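Local structure of SNF1-like protein kinase ssp2 (2QRD) at residues Arg20-Ala23 / Pro24-Leu27. The protein is probably the catalytic subunit of a fission-yeast SNF1/AMPK-type protein kinase, whose C-terminal region modelled here probably helps to assemble the heterotrimer. Residues are numbered along the deposited sequence; the frame is centred on the assembly and turned at random.
Sequences RGDA and PEIL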
loop_
_atom_site.group_PDB
_atom_site.type_symbol
_atom_site.label_atom_id
_atom_site.label_comp_id
_atom_site.label_asym_id
_atom_site.label_seq_id
_atom_site.Cartn_x
_atom_site.Cartn_y
_atom_site.Cartn_z
ATOM N N ARG A 20 30.362 6.109 -8.352
ATOM C CA ARG A 20 31.325 7.096 -8.818
ATOM C C ARG A 20 32.707 6.515 -8.702
ATOM O O ARG A 20 32.909 5.508 -8.021
ATOM C CB ARG A 20 31.238 8.388 -7.997
ATOM C CG ARG A 20 30.167 9.367 -8.485
ATOM C CD ARG A 20 30.506 10.796 -8.120
ATOM N NE ARG A 20 29.841 11.257 -6.895
ATOM C CZ ARG A 20 30.390 12.095 -6.009
ATOM N NH1 ARG A 20 29.700 12.472 -4.935
ATOM N NH2 ARG A 20 31.633 12.548 -6.181
ATOM N N GLY A 21 33.655 7.149 -9.374
ATOM C CA GLY A 21 35.057 6.769 -9.268
ATOM C C GLY A 21 35.477 5.938 -10.455
ATOM O O GLY A 21 35.158 6.262 -11.598
ATOM N N ASP A 22 36.169 4.841 -10.163
ATOM C CA ASP A 22 36.737 3.972 -11.181
ATOM C C ASP A 22 35.838 2.775 -11.401
ATOM O O ASP A 22 35.396 2.155 -10.436
ATOM C CB ASP A 22 38.103 3.486 -10.721
ATOM C CG ASP A 22 39.187 3.815 -11.702
ATOM O OD1 ASP A 22 39.593 5.006 -11.759
ATOM O OD2 ASP A 22 39.641 2.883 -12.407
ATOM N N ALA A 23 35.587 2.438 -12.663
ATOM C CA ALA A 23 34.686 1.329 -13.008
ATOM C C ALA A 23 35.215 -0.052 -12.585
ATOM O O ALA A 23 34.433 -0.867 -12.094
ATOM C CB ALA A 23 34.327 1.360 -14.493
ATOM N N PRO A 24 36.541 -0.318 -12.751
ATOM C CA PRO A 24 37.098 -1.528 -12.148
ATOM C C PRO A 24 37.086 -1.526 -10.600
ATOM O O PRO A 24 36.945 -2.594 -9.998
ATOM C CB PRO A 24 38.527 -1.563 -12.690
ATOM C CG PRO A 24 38.506 -0.676 -13.878
ATOM C CD PRO A 24 37.582 0.406 -13.498
ATOM N N GLU A 25 37.210 -0.358 -9.965
ATOM C CA GLU A 25 37.058 -0.293 -8.504
ATOM C C GLU A 25 35.614 -0.556 -8.041
ATOM O O GLU A 25 35.386 -1.189 -6.999
ATOM C CB GLU A 25 37.602 1.023 -7.926
ATOM C CG GLU A 25 39.134 1.098 -7.904
ATOM C CD GLU A 25 39.664 2.506 -7.573
ATOM O OE1 GLU A 25 38.880 3.321 -6.999
ATOM O OE2 GLU A 25 40.857 2.797 -7.885
ATOM N N ILE A 26 34.658 -0.053 -8.825
ATOM C CA ILE A 26 33.246 -0.287 -8.609
ATOM C C ILE A 26 32.920 -1.763 -8.849
ATOM O O ILE A 26 32.203 -2.375 -8.060
ATOM C CB ILE A 26 32.365 0.616 -9.527
ATOM C CG1 ILE A 26 32.518 2.098 -9.161
ATOM C CG2 ILE A 26 30.894 0.227 -9.424
ATOM C CD1 ILE A 26 32.026 3.039 -10.257
ATOM N N LEU A 27 33.428 -2.325 -9.947
ATOM C CA LEU A 27 33.206 -3.733 -10.242
ATOM C C LEU A 27 33.691 -4.619 -9.073
ATOM O O LEU A 27 32.921 -5.449 -8.586
ATOM C CB LEU A 27 33.828 -4.124 -11.593
ATOM C CG LEU A 27 33.517 -5.527 -12.135
ATOM C CD1 LEU A 27 32.000 -5.771 -12.277
ATOM C CD2 LEU A 27 34.266 -5.812 -13.455
#
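Asp22 O accepts Ile26 N at 2.8 Å and Ala23 O accepts Leu27 N at 2.8 Å, two i to i+4 backbone bonds that begin helix 23-37 after a two-residue loop, Gly21 and Asp22, that follows strand 17-20. This is a helix N-terminus with Asp22 in the N-cap position, in the KA1-like fold of an antiparallel sheet flanked by helices. Asp22 caps nothing with its carboxylate; instead OD2 comes to 3.4 Å from Pro24 CD, the two side chains crossing at a slant. Its CB meets the side of Glu25, 3.6 Å from Glu25 CD, and the two carboxylates, not in contact, would probably disfavour each other electrostatically. Pro24 sits in the first turn, where its nitrogen has no hydrogen to give, and its CD lies 3.5 Å from Ala23 CB across the peptide link. With an alanine in place of Pro24, Asp22 OD2 and Ala23 CB would probably lose the ring methylene beside them, and the first turn could flex more freely. Pro24 and Ala23 also lie on Tyr56 and pack against Leu25 and Pro28, respectively, of the SPCC1919.03c protein chain, so the turn forms part of a subunit interface. On the inner side, Ala23 and Ile26 face Phe90 and Leu82 of the sheet. With CG1 beside the backbone N (chi1 -66°), the longer branch of Ile26 runs back toward the loop, with CG1 3.1 Å from Asp22 O and CD1 3.4 Å from Arg20 O.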